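Antifreeze protein (Marinomonas primoryensis, PDB 3P4G) probably binds ice through waters anchored on the surface of its calcium-dependent right-handed beta-helix, acting as a hyperactive antifreeze protein. Local coordinates at residues V115-T119 / G120-V124. Numbering follows the deposited sequence.
Sequences VDAGT and GNDEV. With CA (calcium ion), chain H; CA (calcium ion), chain I.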
ATOM      1  N   VAL A 115      -0.443   8.558  13.020  1.00  8.46           N
ATOM      2  CA  VAL A 115       1.036   8.560  13.030  1.00  8.23           C
ATOM      3  C   VAL A 115       1.464   9.415  11.851  1.00  9.67           C
ATOM      4  O   VAL A 115       1.001   9.168  10.722  1.00  9.31           O
ATOM      5  CB  VAL A 115       1.615   7.158  12.818  1.00  9.47           C
ATOM      6  CG1 VAL A 115       3.142   7.235  12.659  1.00  9.66           C
ATOM      7  CG2 VAL A 115       1.225   6.244  13.997  1.00  9.15           C
ATOM      8  N   ASP A 116       2.348  10.401  12.099  1.00  8.70           N
ATOM      9  CA  ASP A 116       2.817  11.280  11.047  1.00  8.32           C
ATOM     10  C   ASP A 116       4.322  11.227  11.064  1.00  8.78           C
ATOM     11  O   ASP A 116       4.941  11.626  12.055  1.00  9.21           O
ATOM     12  CB  ASP A 116       2.301  12.718  11.339  1.00  8.29           C
ATOM     13  CG  ASP A 116       2.752  13.747  10.282  1.00 11.70           C
ATOM     14  OD1 ASP A 116       3.375  13.385   9.250  1.00 10.48           O
ATOM     15  OD2 ASP A 116       2.473  14.960  10.512  1.00 15.29           O
ATOM     16  N   ALA A 117       4.919  10.618  10.030  1.00  7.85           N
ATOM     17  CA  ALA A 117       6.374  10.497  10.002  1.00  6.51           C
ATOM     18  C   ALA A 117       7.021  11.792   9.537  1.00  7.53           C
ATOM     19  O   ALA A 117       8.232  11.991   9.753  1.00  7.79           O
ATOM     20  CB  ALA A 117       6.827   9.292   9.149  1.00  6.26           C
ATOM     21  N   GLY A 118       6.216  12.665   8.932  1.00  6.86           N
ATOM     22  CA  GLY A 118       6.609  14.016   8.496  1.00  7.78           C
ATOM     23  C   GLY A 118       7.521  14.041   7.283  1.00  7.97           C
ATOM     24  O   GLY A 118       7.692  13.039   6.565  1.00  7.98           O
ATOM     25  N   THR A 119       8.090  15.209   7.047  1.00  7.10           N
ATOM     26  CA  THR A 119       9.106  15.379   6.006  1.00  7.52           C
ATOM     27  C   THR A 119      10.316  14.475   6.388  1.00  7.16           C
ATOM     28  O   THR A 119      10.391  13.883   7.484  1.00  8.25           O
ATOM     29  CB  THR A 119       9.575  16.830   5.883  1.00  7.63           C
ATOM     30  OG1 THR A 119      10.347  17.161   7.040  1.00  8.67           O
ATOM     31  CG2 THR A 119       8.332  17.829   5.748  1.00  7.30           C
ATOM     32  N   GLY A 120      11.199  14.273   5.419  1.00  8.32           N
ATOM     33  CA  GLY A 120      12.338  13.372   5.622  1.00  8.01           C
ATOM     34  C   GLY A 120      12.038  11.968   5.126  1.00  8.14           C
ATOM     35  O   GLY A 120      10.856  11.583   4.908  1.00  7.43           O
ATOM     36  N   ASN A 121      13.106  11.188   5.021  1.00  7.51           N
ATOM     37  CA  ASN A 121      13.063   9.808   4.507  1.00  6.40           C
ATOM     38  C   ASN A 121      12.913   8.908   5.740  1.00  7.25           C
ATOM     39  O   ASN A 121      13.891   8.593   6.422  1.00  9.29           O
ATOM     40  CB  ASN A 121      14.338   9.475   3.740  1.00  6.89           C
ATOM     41  CG  ASN A 121      14.558  10.444   2.592  1.00 10.78           C
ATOM     42  OD1 ASN A 121      13.840  10.415   1.595  1.00  8.98           O
ATOM     43  ND2 ASN A 121      15.532  11.320   2.747  1.00 12.18           N
ATOM     44  N   ASP A 122      11.664   8.596   6.030  1.00  6.31           N
ATOM     45  CA  ASP A 122      11.346   7.938   7.318  1.00  6.96           C
ATOM     46  C   ASP A 122      11.171   6.433   7.160  1.00  8.33           C
ATOM     47  O   ASP A 122      10.702   5.974   6.127  1.00  8.35           O
ATOM     48  CB  ASP A 122      10.071   8.493   7.896  1.00  7.91           C
ATOM     49  CG  ASP A 122      10.135  10.039   8.058  1.00  7.46           C
ATOM     50  OD1 ASP A 122      10.938  10.547   8.886  1.00  8.51           O
ATOM     51  OD2 ASP A 122       9.421  10.754   7.351  1.00  7.69           O
ATOM     52  N   GLU A 123      11.398   5.717   8.257  1.00  8.56           N
ATOM     53  CA  GLU A 123      11.273   4.249   8.275  1.00  9.47           C
ATOM     54  C   GLU A 123      10.285   3.929   9.391  1.00 10.79           C
ATOM     55  O   GLU A 123      10.553   4.295  10.561  1.00 11.75           O
ATOM     56  CB  GLU A 123      12.653   3.633   8.547  1.00 11.02           C
ATOM     57  CG  GLU A 123      12.680   2.130   8.446  1.00 15.40           C
ATOM     58  CD  GLU A 123      14.094   1.507   8.240  1.00 21.66           C
ATOM     59  OE1 GLU A 123      15.125   2.131   7.765  1.00 16.48           O
ATOM     60  OE2 GLU A 123      14.156   0.300   8.565  1.00 21.06           O
ATOM     61  N   VAL A 124       9.119   3.366   9.041  1.00  8.86           N
ATOM     62  CA  VAL A 124       8.056   3.091  10.052  1.00  8.92           C
ATOM     63  C   VAL A 124       7.759   1.598  10.031  1.00 10.28           C
ATOM     64  O   VAL A 124       7.450   1.048   8.951  1.00 10.38           O
ATOM     65  CB  VAL A 124       6.761   3.904   9.765  1.00  9.51           C
ATOM     66  CG1 VAL A 124       5.648   3.655  10.843  1.00  8.74           C
ATOM     67  CG2 VAL A 124       7.058   5.382   9.722  1.00 11.19           C
TER
HETATM   68 CA    CA H 404      10.435  12.763   9.416  1.00  3.86          CA
HETATM   69 CA    CA I 405       8.555  11.262   5.224  1.00  4.17          CA
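Ala117 and Asp122 face each other across a short loop, their CA atoms 6.2 Å apart, where the chain leaves strand 115-116 and bends round to enter strand 123-126. No hydrogen bond joins 115-119 to 120-124; two calcium ions do that work, and successive carbonyls along the turn serve them alternately. One ion takes Ala117 O and Thr119 O, the latter at 2.2 Å from the metal, while the other takes Gly118 O and Gly120 O. Gly118 and Gly120 both have positive phi, a conformation that favours glycine.

The carboxylate of Asp122 reaches into the turn and bridges the two metals. Asp122 OD1 binds the ion held by Ala117 and Thr119 at 2.3 Å, and Asp122 OD2 binds the ion held by Gly118 and Gly120 at 2.4 Å. Chi1 of -56° sets CG beside the residue's own backbone N, and chi2 of -66° turns the two oxygens to different ions. Asp122 OD2 lies 3.0 Å from Ala117 O, a close approach of two oxygens that the calcium charges probably make tolerable. Ala117 CB lies against the carboxylate of Asp122 and also meets Val124 CG2 at 4.0 Å. Asp116 OD1 accepts a 2.9 Å hydrogen bond from Gly118 N, which approaches from above the carboxylate plane and closes an Asx turn.

Gly99, Gly101 and Asp103 complete the first calcium site, and Ala136, Thr138 and Asp141 the second. Such sharing of ions between successive turns is characteristic of RTX-like calcium-binding parallel beta-helices, whose coils are joined by a row of calcium ions.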